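Local coordinates for protein nucleoside-diphosphate-sugar pyrophosphorylase (Vibrio cholerae, PDB 4EVW) that probably transfers a nucleotidyl group to a sugar phosphate, giving a nucleoside-diphosphate sugar and pyrophosphate, at residues A[41-46]-A[121-126]; A[108-113]-A[172-177]; A[32-37]-A[68-73]; A[115-120]-A[228-233]. The protein carries 1 engineered substitution. All coordinates share one frame; numbering follows the deposited sequence.

Contact 1: residues A[41-46]-A[121-126]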
loop_
_atom_site.group_PDB
_atom_site.type_symbol
_atom_site.label_atom_id
_atom_site.label_comp_id
_atom_site.label_asym_id
_atom_site.label_seq_id
_atom_site.Cartn_x
_atom_site.Cartn_y
_atom_site.Cartn_z
ATOM N N ALA A 41 -14.342 3.315 3.155
ATOM C CA ALA A 41 -15.465 4.193 3.463
ATOM C C ALA A 41 -15.884 4.193 4.934
ATOM O O ALA A 41 -16.341 5.208 5.445
ATOM C CB ALA A 41 -16.662 3.830 2.579
ATOM N N ALA A 42 -15.735 3.064 5.614
ATOM C CA ALA A 42 -16.120 2.986 7.019
ATOM C C ALA A 42 -15.245 3.865 7.904
ATOM O O ALA A 42 -15.600 4.157 9.045
ATOM C CB ALA A 42 -16.051 1.538 7.500
ATOM N N TYR A 43 -14.114 4.311 7.367
ATOM C CA TYR A 43 -13.173 5.124 8.134
ATOM C C TYR A 43 -13.047 6.584 7.709
ATOM O O TYR A 43 -12.223 7.327 8.251
ATOM C CB TYR A 43 -11.811 4.441 8.083
ATOM C CG TYR A 43 -11.874 3.058 8.682
ATOM C CD1 TYR A 43 -11.899 2.884 10.067
ATOM C CD2 TYR A 43 -11.985 1.926 7.871
ATOM C CE1 TYR A 43 -12.045 1.617 10.633
ATOM C CE2 TYR A 43 -12.133 0.654 8.428
ATOM C CZ TYR A 43 -12.158 0.509 9.810
ATOM O OH TYR A 43 -12.297 -0.741 10.364
ATOM N N PHE A 44 -13.876 7.002 6.757
ATOM C CA PHE A 44 -13.830 8.375 6.260
ATOM C C PHE A 44 -14.055 9.441 7.328
ATOM O O PHE A 44 -13.490 10.529 7.259
ATOM C CB PHE A 44 -14.868 8.570 5.146
ATOM C CG PHE A 44 -14.503 7.914 3.842
ATOM C CD1 PHE A 44 -13.265 7.302 3.673
ATOM C CD2 PHE A 44 -15.387 7.945 2.769
ATOM C CE1 PHE A 44 -12.911 6.734 2.451
ATOM C CE2 PHE A 44 -15.046 7.380 1.544
ATOM C CZ PHE A 44 -13.805 6.773 1.384
ATOM N N ALA A 45 -14.886 9.132 8.315
ATOM C CA ALA A 45 -15.202 10.108 9.354
ATOM C C ALA A 45 -14.238 10.141 10.535
ATOM O O ALA A 45 -14.131 11.152 11.222
ATOM C CB ALA A 45 -16.618 9.845 9.872
ATOM N N SER A 46 -13.512 9.049 10.738
ATOM C CA SER A 46 -12.644 8.899 11.905
ATOM C C SER A 46 -11.141 8.793 11.746
ATOM O O SER A 46 -10.387 9.080 12.682
ATOM C CB SER A 46 -13.073 7.634 12.639
ATOM O OG SER A 46 -12.793 6.496 11.826
ATOM N N PHE A 121 -13.819 -2.798 3.579
ATOM C CA PHE A 121 -12.712 -3.125 4.462
ATOM C C PHE A 121 -13.001 -2.731 5.908
ATOM O O PHE A 121 -13.551 -1.666 6.172
ATOM C CB PHE A 121 -11.429 -2.411 4.003
ATOM C CG PHE A 121 -10.260 -2.598 4.937
ATOM C CD1 PHE A 121 -10.020 -1.698 5.978
ATOM C CD2 PHE A 121 -9.412 -3.689 4.790
ATOM C CE1 PHE A 121 -8.952 -1.886 6.855
ATOM C CE2 PHE A 121 -8.342 -3.886 5.663
ATOM C CZ PHE A 121 -8.111 -2.984 6.697
ATOM N N VAL A 122 -12.633 -3.612 6.834
ATOM C CA VAL A 122 -12.753 -3.362 8.269
ATOM C C VAL A 122 -11.483 -3.979 8.848
ATOM O O VAL A 122 -11.119 -5.096 8.479
ATOM C CB VAL A 122 -13.982 -4.056 8.912
ATOM C CG1 VAL A 122 -13.948 -3.851 10.426
ATOM C CG2 VAL A 122 -15.278 -3.479 8.344
ATOM N N PHE A 123 -10.790 -3.256 9.725
ATOM C CA PHE A 123 -9.559 -3.781 10.308
ATOM C C PHE A 123 -9.835 -5.082 11.042
ATOM O O PHE A 123 -10.853 -5.211 11.723
ATOM C CB PHE A 123 -8.942 -2.771 11.283
ATOM C CG PHE A 123 -8.257 -1.616 10.610
ATOM C CD1 PHE A 123 -7.004 -1.777 10.023
ATOM C CD2 PHE A 123 -8.877 -0.374 10.538
ATOM C CE1 PHE A 123 -6.378 -0.717 9.373
ATOM C CE2 PHE A 123 -8.260 0.696 9.889
ATOM C CZ PHE A 123 -7.010 0.524 9.306
ATOM N N PRO A 124 -8.939 -6.073 10.900
ATOM C CA PRO A 124 -9.129 -7.358 11.577
ATOM C C PRO A 124 -8.688 -7.266 13.037
ATOM O O PRO A 124 -7.935 -6.371 13.413
ATOM C CB PRO A 124 -8.264 -8.309 10.756
ATOM C CG PRO A 124 -7.114 -7.438 10.362
ATOM C CD PRO A 124 -7.769 -6.111 10.004
ATOM N N ASP A 125 -9.172 -8.187 13.859
ATOM C CA ASP A 125 -8.831 -8.187 15.274
ATOM C C ASP A 125 -7.319 -8.271 15.516
ATOM O O ASP A 125 -6.802 -7.677 16.463
ATOM C CB ASP A 125 -9.539 -9.355 15.972
ATOM C CG ASP A 125 -9.380 -9.320 17.478
ATOM O OD1 ASP A 125 -9.880 -8.362 18.107
ATOM O OD2 ASP A 125 -8.755 -10.249 18.033
ATOM N N ILE A 126 -6.603 -8.986 14.652
ATOM C CA ILE A 126 -5.162 -9.139 14.836
ATOM C C ILE A 126 -4.431 -7.794 14.831
ATOM O O ILE A 126 -3.339 -7.678 15.389
ATOM C CB ILE A 126 -4.547 -10.100 13.761
ATOM C CG1 ILE A 126 -3.104 -10.459 14.143
ATOM C CG2 ILE A 126 -4.590 -9.461 12.374
ATOM C CD1 ILE A 126 -2.967 -11.086 15.530
HETATM O O HOH W 1 -14.626 0.444 4.592
#

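Contact 2: residues A[108-113]-A[172-177]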
loop_
_atom_site.group_PDB
_atom_site.type_symbol
_atom_site.label_atom_id
_atom_site.label_comp_id
_atom_site.label_asym_id
_atom_site.label_seq_id
_atom_site.Cartn_x
_atom_site.Cartn_y
_atom_site.Cartn_z
ATOM N N SER A 108 -0.364 4.404 14.108
ATOM C CA SER A 108 -0.219 3.332 13.143
ATOM C C SER A 108 -0.326 3.843 11.717
ATOM O O SER A 108 -0.847 4.933 11.469
ATOM C CB SER A 108 -1.319 2.292 13.362
ATOM O OG SER A 108 -2.581 2.833 13.009
ATOM N N ILE A 109 0.207 3.072 10.781
ATOM C CA ILE A 109 0.045 3.422 9.385
ATOM C C ILE A 109 -0.342 2.161 8.639
ATOM O O ILE A 109 0.195 1.075 8.874
ATOM C CB ILE A 109 1.286 4.064 8.729
ATOM C CG1 ILE A 109 2.496 3.152 8.841
ATOM C CG2 ILE A 109 1.553 5.438 9.342
ATOM C CD1 ILE A 109 3.645 3.652 7.990
ATOM N N THR A 110 -1.313 2.325 7.758
ATOM C CA THR A 110 -1.828 1.237 6.950
ATOM C C THR A 110 -1.560 1.634 5.516
ATOM O O THR A 110 -2.234 2.507 4.973
ATOM C CB THR A 110 -3.332 1.083 7.187
ATOM O OG1 THR A 110 -3.553 0.777 8.567
ATOM C CG2 THR A 110 -3.903 -0.026 6.327
ATOM N N VAL A 111 -0.558 1.012 4.909
ATOM C CA VAL A 111 -0.204 1.337 3.533
ATOM C C VAL A 111 -1.045 0.520 2.575
ATOM O O VAL A 111 -1.196 -0.684 2.737
ATOM C CB VAL A 111 1.284 1.058 3.260
ATOM C CG1 VAL A 111 1.648 1.491 1.839
ATOM C CG2 VAL A 111 2.132 1.784 4.287
ATOM N N PHE A 112 -1.588 1.185 1.565
ATOM C CA PHE A 112 -2.431 0.514 0.594
ATOM C C PHE A 112 -2.122 1.121 -0.768
ATOM O O PHE A 112 -1.564 2.209 -0.846
ATOM C CB PHE A 112 -3.889 0.755 0.960
ATOM C CG PHE A 112 -4.857 -0.066 0.172
ATOM C CD1 PHE A 112 -4.839 -1.454 0.252
ATOM C CD2 PHE A 112 -5.801 0.549 -0.640
ATOM C CE1 PHE A 112 -5.756 -2.221 -0.467
ATOM C CE2 PHE A 112 -6.720 -0.204 -1.363
ATOM C CZ PHE A 112 -6.699 -1.590 -1.276
ATOM N N ASN A 113 -2.473 0.436 -1.847
ATOM C CA ASN A 113 -2.183 1.016 -3.145
ATOM C C ASN A 113 -3.443 1.268 -3.948
ATOM O O ASN A 113 -4.463 0.592 -3.786
ATOM C CB ASN A 113 -1.190 0.146 -3.911
ATOM C CG ASN A 113 -1.763 -1.183 -4.298
ATOM O OD1 ASN A 113 -2.405 -1.311 -5.338
ATOM N ND2 ASN A 113 -1.547 -2.187 -3.459
ATOM N N THR A 172 -1.964 -8.627 -0.590
ATOM C CA THR A 172 -3.018 -7.933 -1.312
ATOM C C THR A 172 -2.538 -6.507 -1.561
ATOM O O THR A 172 -3.169 -5.749 -2.288
ATOM C CB THR A 172 -4.306 -7.836 -0.481
ATOM O OG1 THR A 172 -4.047 -7.057 0.693
ATOM C CG2 THR A 172 -4.796 -9.225 -0.072
ATOM N N GLY A 173 -1.421 -6.144 -0.941
ATOM C CA GLY A 173 -0.908 -4.796 -1.098
ATOM C C GLY A 173 -1.251 -3.933 0.103
ATOM O O GLY A 173 -0.966 -2.734 0.118
ATOM N N LEU A 174 -1.890 -4.531 1.106
ATOM C CA LEU A 174 -2.224 -3.791 2.319
ATOM C C LEU A 174 -1.213 -4.214 3.377
ATOM O O LEU A 174 -1.146 -5.384 3.756
ATOM C CB LEU A 174 -3.651 -4.099 2.784
ATOM C CG LEU A 174 -4.084 -3.203 3.949
ATOM C CD1 LEU A 174 -5.533 -2.778 3.773
ATOM C CD2 LEU A 174 -3.862 -3.931 5.266
ATOM N N TYR A 175 -0.414 -3.251 3.827
ATOM C CA TYR A 175 0.627 -3.483 4.818
ATOM C C TYR A 175 0.384 -2.593 6.022
ATOM O O TYR A 175 0.461 -1.369 5.921
ATOM C CB TYR A 175 1.996 -3.144 4.231
ATOM C CG TYR A 175 2.292 -3.853 2.939
ATOM C CD1 TYR A 175 2.206 -3.186 1.715
ATOM C CD2 TYR A 175 2.659 -5.195 2.936
ATOM C CE1 TYR A 175 2.484 -3.845 0.518
ATOM C CE2 TYR A 175 2.935 -5.862 1.752
ATOM C CZ TYR A 175 2.848 -5.184 0.549
ATOM O OH TYR A 175 3.133 -5.846 -0.620
ATOM N N HIS A 176 0.110 -3.208 7.164
ATOM C CA HIS A 176 -0.165 -2.454 8.372
ATOM C C HIS A 176 1.001 -2.486 9.352
ATOM O O HIS A 176 1.651 -3.521 9.524
ATOM C CB HIS A 176 -1.420 -3.018 9.051
ATOM C CG HIS A 176 -1.827 -2.267 10.282
ATOM N ND1 HIS A 176 -2.489 -1.058 10.233
ATOM C CD2 HIS A 176 -1.661 -2.554 11.593
ATOM C CE1 HIS A 176 -2.715 -0.634 11.465
ATOM N NE2 HIS A 176 -2.223 -1.522 12.309
ATOM N N PHE A 177 1.265 -1.336 9.970
ATOM C CA PHE A 177 2.309 -1.197 10.985
ATOM C C PHE A 177 1.663 -0.493 12.173
ATOM O O PHE A 177 1.060 0.570 12.014
ATOM C CB PHE A 177 3.478 -0.349 10.475
ATOM C CG PHE A 177 4.142 -0.910 9.251
ATOM C CD1 PHE A 177 3.571 -0.740 7.999
ATOM C CD2 PHE A 177 5.332 -1.620 9.356
ATOM C CE1 PHE A 177 4.175 -1.270 6.859
ATOM C CE2 PHE A 177 5.948 -2.156 8.224
ATOM C CZ PHE A 177 5.367 -1.980 6.972
HETATM O O HOH W 2 0.900 -1.471 -1.627
HETATM O O HOH W 3 -1.873 -4.813 -4.670
#

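Contact 3: residues A[32-37]-A[68-73]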
loop_
_atom_site.group_PDB
_atom_site.type_symbol
_atom_site.label_atom_id
_atom_site.label_comp_id
_atom_site.label_asym_id
_atom_site.label_seq_id
_atom_site.Cartn_x
_atom_site.Cartn_y
_atom_site.Cartn_z
ATOM N N LEU A 32 -10.736 5.221 -10.810
ATOM C CA LEU A 32 -10.126 4.095 -10.126
ATOM C C LEU A 32 -9.666 4.571 -8.744
ATOM O O LEU A 32 -9.673 3.800 -7.785
ATOM C CB LEU A 32 -8.966 3.532 -10.958
ATOM C CG LEU A 32 -9.405 2.982 -12.327
ATOM C CD1 LEU A 32 -8.239 2.266 -13.003
ATOM C CD2 LEU A 32 -10.566 2.015 -12.144
ATOM N N PHE A 33 -9.300 5.849 -8.638
ATOM C CA PHE A 33 -8.882 6.413 -7.353
ATOM C C PHE A 33 -10.016 6.232 -6.351
ATOM O O PHE A 33 -9.804 5.778 -5.226
ATOM C CB PHE A 33 -8.577 7.907 -7.488
ATOM C CG PHE A 33 -8.345 8.602 -6.170
ATOM C CD1 PHE A 33 -7.118 8.511 -5.521
ATOM C CD2 PHE A 33 -9.359 9.351 -5.581
ATOM C CE1 PHE A 33 -6.907 9.160 -4.304
ATOM C CE2 PHE A 33 -9.155 10.000 -4.365
ATOM C CZ PHE A 33 -7.926 9.906 -3.726
ATOM N N GLU A 34 -11.226 6.587 -6.772
ATOM C CA GLU A 34 -12.400 6.471 -5.912
ATOM C C GLU A 34 -12.737 5.022 -5.575
ATOM O O GLU A 34 -13.090 4.710 -4.436
ATOM C CB GLU A 34 -13.598 7.151 -6.575
ATOM C CG GLU A 34 -13.473 8.668 -6.652
ATOM C CD GLU A 34 -14.436 9.272 -7.658
ATOM O OE1 GLU A 34 -14.102 9.303 -8.862
ATOM O OE2 GLU A 34 -15.534 9.700 -7.243
ATOM N N HIS A 35 -12.645 4.139 -6.567
ATOM C CA HIS A 35 -12.919 2.723 -6.336
ATOM C C HIS A 35 -11.986 2.185 -5.254
ATOM O O HIS A 35 -12.400 1.418 -4.386
ATOM C CB HIS A 35 -12.687 1.906 -7.605
ATOM C CG HIS A 35 -13.811 1.978 -8.590
ATOM N ND1 HIS A 35 -15.064 1.472 -8.326
ATOM C CD2 HIS A 35 -13.858 2.464 -9.852
ATOM C CE1 HIS A 35 -15.837 1.640 -9.385
ATOM N NE2 HIS A 35 -15.128 2.240 -10.325
ATOM N N SER A 36 -10.723 2.584 -5.317
ATOM C CA SER A 36 -9.752 2.111 -4.341
ATOM C C SER A 36 -9.926 2.727 -2.958
ATOM O O SER A 36 -9.963 2.008 -1.960
ATOM C CB SER A 36 -8.325 2.362 -4.836
ATOM O OG SER A 36 -7.385 2.011 -3.833
ATOM N N VAL A 37 -10.040 4.049 -2.890
ATOM C CA VAL A 37 -10.186 4.710 -1.599
ATOM C C VAL A 37 -11.509 4.365 -0.924
ATOM O O VAL A 37 -11.586 4.323 0.303
ATOM C CB VAL A 37 -10.039 6.244 -1.740
ATOM C CG1 VAL A 37 -10.211 6.922 -0.386
ATOM C CG2 VAL A 37 -8.663 6.566 -2.304
ATOM N N THR A 68 -12.397 15.254 -0.747
ATOM C CA THR A 68 -13.400 16.126 -0.133
ATOM C C THR A 68 -14.777 15.614 -0.503
ATOM O O THR A 68 -15.686 15.507 0.326
ATOM C CB THR A 68 -13.272 17.557 -0.661
ATOM O OG1 THR A 68 -11.971 18.056 -0.344
ATOM C CG2 THR A 68 -14.331 18.460 -0.036
ATOM N N GLN A 69 -14.929 15.294 -1.776
ATOM C CA GLN A 69 -16.197 14.815 -2.250
ATOM C C GLN A 69 -16.616 13.492 -1.625
ATOM O O GLN A 69 -17.800 13.276 -1.380
ATOM C CB GLN A 69 -16.114 14.689 -3.748
ATOM C CG GLN A 69 -17.405 14.362 -4.383
ATOM C CD GLN A 69 -17.272 14.398 -5.870
ATOM O OE1 GLN A 69 -16.228 14.784 -6.400
ATOM N NE2 GLN A 69 -18.327 14.006 -6.564
ATOM N N LEU A 70 -15.650 12.608 -1.379
ATOM C CA LEU A 70 -15.936 11.305 -0.786
ATOM C C LEU A 70 -16.364 11.461 0.663
ATOM O O LEU A 70 -16.945 10.552 1.256
ATOM C CB LEU A 70 -14.699 10.410 -0.860
ATOM C CG LEU A 70 -14.388 9.850 -2.246
ATOM C CD1 LEU A 70 -13.010 9.209 -2.269
ATOM C CD2 LEU A 70 -15.456 8.839 -2.611
ATOM N N GLY A 71 -16.068 12.622 1.231
ATOM C CA GLY A 71 -16.424 12.872 2.611
ATOM C C GLY A 71 -15.332 12.465 3.581
ATOM O O GLY A 71 -15.615 12.185 4.740
ATOM N N ILE A 72 -14.086 12.415 3.123
ATOM C CA ILE A 72 -12.998 12.062 4.032
ATOM C C ILE A 72 -12.768 13.322 4.861
ATOM O O ILE A 72 -12.372 14.359 4.339
ATOM C CB ILE A 72 -11.725 11.664 3.255
ATOM C CG1 ILE A 72 -12.010 10.403 2.429
ATOM C CG2 ILE A 72 -10.583 11.386 4.225
ATOM C CD1 ILE A 72 -10.853 9.943 1.555
ATOM N N LYS A 73 -13.037 13.224 6.157
ATOM C CA LYS A 73 -12.940 14.378 7.039
ATOM C C LYS A 73 -11.551 14.872 7.412
ATOM O O LYS A 73 -11.376 16.052 7.710
ATOM C CB LYS A 73 -13.785 14.121 8.290
ATOM C CG LYS A 73 -15.271 13.969 7.954
ATOM C CD LYS A 73 -15.732 15.136 7.069
ATOM C CE LYS A 73 -17.166 14.976 6.575
ATOM N NZ LYS A 73 -17.565 16.116 5.690
#

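Contact 4: residues A[115-120]-A[228-233]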
loop_
_atom_site.group_PDB
_atom_site.type_symbol
_atom_site.label_atom_id
_atom_site.label_comp_id
_atom_site.label_asym_id
_atom_site.label_seq_id
_atom_site.Cartn_x
_atom_site.Cartn_y
_atom_site.Cartn_z
ATOM N N ASP A 115 -4.063 0.605 -6.897
ATOM C CA ASP A 115 -4.319 -0.431 -7.910
ATOM C C ASP A 115 -5.201 -1.551 -7.371
ATOM O O ASP A 115 -5.523 -2.493 -8.091
ATOM C CB ASP A 115 -3.022 -1.109 -8.368
ATOM C CG ASP A 115 -1.991 -0.137 -8.873
ATOM O OD1 ASP A 115 -2.355 0.774 -9.643
ATOM O OD2 ASP A 115 -0.806 -0.304 -8.512
ATOM N N THR A 116 -5.579 -1.449 -6.105
ATOM C CA THR A 116 -6.351 -2.502 -5.471
ATOM C C THR A 116 -7.653 -2.022 -4.856
ATOM O O THR A 116 -7.716 -0.914 -4.325
ATOM C CB THR A 116 -5.502 -3.146 -4.352
ATOM O OG1 THR A 116 -4.204 -3.463 -4.868
ATOM C CG2 THR A 116 -6.157 -4.410 -3.829
ATOM N N PHE A 117 -8.696 -2.849 -4.946
ATOM C CA PHE A 117 -9.970 -2.511 -4.319
ATOM C C PHE A 117 -10.279 -3.596 -3.302
ATOM O O PHE A 117 -10.193 -4.797 -3.592
ATOM C CB PHE A 117 -11.141 -2.454 -5.304
ATOM C CG PHE A 117 -10.836 -1.738 -6.575
ATOM C CD1 PHE A 117 -9.935 -0.675 -6.601
ATOM C CD2 PHE A 117 -11.443 -2.136 -7.757
ATOM C CE1 PHE A 117 -9.641 -0.023 -7.793
ATOM C CE2 PHE A 117 -11.162 -1.494 -8.955
ATOM C CZ PHE A 117 -10.256 -0.434 -8.976
ATOM N N ARG A 118 -10.645 -3.156 -2.107
ATOM C CA ARG A 118 -10.984 -4.059 -1.010
ATOM C C ARG A 118 -12.327 -3.581 -0.486
ATOM O O ARG A 118 -12.396 -2.892 0.535
ATOM C CB ARG A 118 -9.917 -3.964 0.079
ATOM C CG ARG A 118 -8.650 -4.730 -0.263
ATOM C CD ARG A 118 -8.822 -6.217 0.039
ATOM N NE ARG A 118 -8.908 -6.447 1.481
ATOM C CZ ARG A 118 -10.037 -6.689 2.140
ATOM N NH1 ARG A 118 -11.199 -6.748 1.490
ATOM N NH2 ARG A 118 -10.013 -6.848 3.457
ATOM N N PRO A 119 -13.417 -3.947 -1.173
ATOM C CA PRO A 119 -14.742 -3.506 -0.727
ATOM C C PRO A 119 -15.065 -3.796 0.741
ATOM O O PRO A 119 -14.765 -4.874 1.255
ATOM C CB PRO A 119 -15.698 -4.258 -1.652
ATOM C CG PRO A 119 -14.872 -4.618 -2.841
ATOM C CD PRO A 119 -13.525 -4.939 -2.260
ATOM N N ASN A 120 -15.687 -2.824 1.401
ATOM C CA ASN A 120 -16.114 -2.972 2.789
ATOM C C ASN A 120 -15.002 -3.372 3.755
ATOM O O ASN A 120 -15.209 -4.190 4.652
ATOM C CB ASN A 120 -17.250 -4.003 2.862
ATOM C CG ASN A 120 -18.347 -3.737 1.837
ATOM O OD1 ASN A 120 -18.780 -2.601 1.658
ATOM N ND2 ASN A 120 -18.804 -4.793 1.166
ATOM N N GLU A 228 -12.765 -11.001 -2.121
ATOM C CA GLU A 228 -12.779 -9.767 -1.337
ATOM C C GLU A 228 -11.761 -8.745 -1.834
ATOM O O GLU A 228 -11.684 -7.633 -1.312
ATOM C CB GLU A 228 -12.530 -10.085 0.141
ATOM C CG GLU A 228 -13.658 -10.899 0.774
ATOM C CD GLU A 228 -13.437 -11.166 2.252
ATOM O OE1 GLU A 228 -12.504 -11.924 2.597
ATOM O OE2 GLU A 228 -14.199 -10.613 3.073
ATOM N N VAL A 229 -10.982 -9.124 -2.841
ATOM C CA VAL A 229 -9.984 -8.221 -3.399
ATOM C C VAL A 229 -10.071 -8.197 -4.923
ATOM O O VAL A 229 -10.238 -9.233 -5.569
ATOM C CB VAL A 229 -8.544 -8.617 -2.949
ATOM C CG1 VAL A 229 -8.185 -10.010 -3.451
ATOM C CG2 VAL A 229 -7.537 -7.587 -3.457
ATOM N N ILE A 230 -10.005 -6.998 -5.493
ATOM C CA ILE A 230 -10.057 -6.833 -6.942
ATOM C C ILE A 230 -8.807 -6.072 -7.346
ATOM O O ILE A 230 -8.533 -4.996 -6.817
ATOM C CB ILE A 230 -11.296 -6.026 -7.378
ATOM C CG1 ILE A 230 -12.567 -6.800 -7.016
ATOM C CG2 ILE A 230 -11.241 -5.750 -8.885
ATOM C CD1 ILE A 230 -13.801 -5.936 -6.917
ATOM N N PHE A 231 -8.039 -6.640 -8.264
ATOM C CA PHE A 231 -6.821 -5.988 -8.726
ATOM C C PHE A 231 -7.094 -5.289 -10.047
ATOM O O PHE A 231 -7.732 -5.847 -10.938
ATOM C CB PHE A 231 -5.705 -7.015 -8.892
ATOM C CG PHE A 231 -5.322 -7.699 -7.612
ATOM C CD1 PHE A 231 -4.667 -7.002 -6.603
ATOM C CD2 PHE A 231 -5.627 -9.039 -7.412
ATOM C CE1 PHE A 231 -4.321 -7.635 -5.410
ATOM C CE2 PHE A 231 -5.288 -9.681 -6.227
ATOM C CZ PHE A 231 -4.633 -8.978 -5.223
ATOM N N CYS A 232 -6.603 -4.062 -10.161
ATOM C CA CYS A 232 -6.805 -3.263 -11.358
ATOM C C CYS A 232 -5.514 -2.479 -11.592
ATOM O O CYS A 232 -5.535 -1.259 -11.741
ATOM C CB CYS A 232 -7.977 -2.311 -11.115
ATOM S SG CYS A 232 -8.780 -1.702 -12.600
ATOM N N GLY A 233 -4.394 -3.197 -11.623
ATOM C CA GLY A 233 -3.100 -2.556 -11.784
ATOM C C GLY A 233 -2.422 -2.619 -13.142
ATOM O O GLY A 233 -1.399 -1.965 -13.342
#

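Contact 1: residues A[41-46]-A[121-126]
Y43 reaches from the 41-46 loop to the 121-126 loop, and one direct hydrogen bond ties the two at its hydroxyl. The backbone N of F123 gives its hydrogen to Y43 OH over 3.0 Å, nearly straight at 163°, so the phenol acts here as acceptor. A second, indirect link runs through water 1, which accepts from A42 N at 3.0 Å and donates to F121 O at 2.8 Å, bridging backbone to backbone.

The aromatic part of the contact is an edge-to-face pair. F123 turns its edge to one face of the Y43 ring, with the centroids 5.0 Å apart and the planes at 66°. Its CE2 lies over that face, displaced toward the rim, while F123 CD2 comes to 3.5 Å from Y43 CZ. The other loop residues meet Y43 at its rim: F121 O lies near the ring plane, 3.5 Å from CE2, and the ring of F121 touches the same carbon through CD1 at 4.0 Å. V122 flanks the hydroxyl, its CG1 3.5 Å from Y43 OH. Within the second loop the F123 ring is itself backed, F121 CE1 sitting over the centre of one face.

Y43 holds its CG anti to the carbonyl carbon (chi1 -60°), which sends the ring across to the other loop. With its oxygen accepting a backbone N-H and its face taking an aromatic edge, the phenol is probably limited in its rotation, and the two segments are joined by side chain to backbone, by a water and by rings.

Contact 2: residues A[108-113]-A[172-177]
T110 and H176 face each other at a non-hydrogen-bonded position of an antiparallel strand pair, where their side chains supply the polar contact. T110 OG1 lies 2.7 Å from H176 ND1, at the edge of the imidazole, in a hydrogen bond either group could donate. H176 sets CG anti to the backbone N (chi1 -177°), placing ND1 beside the hydroxyl.

On either side of this pair, backbone bonds zip strand 109-111 to strand 174-177. I109 N bonds to F177 O and F177 N to I109 O, each over 2.9 Å; V111 and Y175 exchange two more, with V111 N 2.8 Å from Y175 O. This is an antiparallel pairing within the mixed sheet, where strand 109-111 runs parallel to strand 2-5 and strand 174-177 antiparallel to strand 132-138, consistent with a Rossmann-like domain.

Apolar contacts follow the alternation of faces. I109 CG1 packs on F177 CB at 4.0 Å, and V111 lies beside Y175 on that face. F112 CD1 meets L174 CD1 at 3.8 Å.

Two waters extend the pairing: N113 ND2 donates to both, water 2 passing on to G173 O and water 3 to T172 O, while N113 OD1 accepts from T116 OG1.

Contact 3: residues A[32-37]-A[68-73]
L70 and I72 carry the contact from the 68-73 side, both meeting the face of helix 32-37 that holds V37, with no hydrogen bond between the segments. L70 comes first, in the last turn of helix 59-70. Its CD1 methyl enters among three residues of the other helix: it is 4.1 Å from V37 CG1, 4.4 Å from E34 CG, and 4.5 Å from F33 CE2. E34 thus lends only its aliphatic stem, while its OE1 is hydrogen-bonded to T31 OG1. V37 CG2 lies over one face of the F33 ring, binding these two members of the helix to each other.

At G71 the chain leaves the helix in a Schellman motif, with a positive phi of 90° and its N bonded to T68 O over 3.0 Å. After this turn the I72 side chain again points toward helix 32-37. I72 brings CD1 to 3.6 Å from V37 CG1, its side chain meeting that of V37 at about a right angle, so that V37 CG1 meets both L70 CD1 and I72 CD1. K73 follows, its backbone hydrogen-bonded to F44.

Helix 32-37, through V37 and F33, and the turn after helix 59-70, through I72, pack on strand 49-54 of the parallel part of the sheet. Helix 59-70 is the connecting helix of the beta-alpha-beta crossover from strand 49-54 to strand 75-80, consistent with the Rossmann-like domain of a nucleotidyltransferase.

Contact 4: residues A[115-120]-A[228-233]
F117 lies across from I230, and its ring runs from there toward C232. At the root, F117 CB is 3.9 Å from I230 O, the oxygen that also accepts the backbone bond of F117. CG stays near this carbonyl. One step out, CD2 packs on I230 CG2 at 3.8 Å, the two side chains meeting at a slant. Further along the same rim, CE2 turns to C232 CB, and CZ at the tip closes on that carbon at 3.6 Å. The sulfur of C232 belongs to this end too, 5.2 Å from the ring centroid and oblique to the ring normal. With CG anti to the carbonyl carbon (chi1 -44°), the ring is directed toward I230 and C232.

The backbones pair antiparallel: F117 N bonds to I230 O and I230 N to F117 O, each at 2.9 Å, and C232 N bonds to D115 O over 2.8 Å. On the face opposite the F117 ring, T116 CG2 and V229 CG2 press together, and V229 CG2 also lies over one face of the F231 ring, displaced toward its rim. R118 extends the pairing with its side chain: bent at chi2 and chi3, it brings NH1 within 3.0 Å of E228 O, in a hydrogen bond whose donor stands above the carbonyl plane. Its NH2 forms a salt bridge with E135.

On the face that carries F117 the short sheet 116-117/230-231 meets both helix 32-37, at L32, H35 and S36, and helix 235-243, at F241, while F231 on the other face meets F137 and W144. R118, through E135, reaches strand 132-138.

In the fold
Contact 3 closes before contact 2 opens, whereas contact 1 alternates along the chain with each of the others. The four centres lie 12 to 17 Å apart. Contact 2 is nearest the centre of the chain, in the mixed sheet; contact 4 follows it through strands 109-111 and 116-117. F123 and F121 of contact 1 pack on T110 and L174 of contact 2. F44 joins contact 1 to contact 3, packing on V37 and I72. S36 OG is hydrogen-bonded to T116 O and weakly to N113 O, linking helix 32-37 to contacts 2 and 4. The contacts thus join helices 32-37 and 59-70, the central sheet and the small 116-117/230-231 sheet into one domain, consistent with a Rossmann-like nucleotidyltransferase.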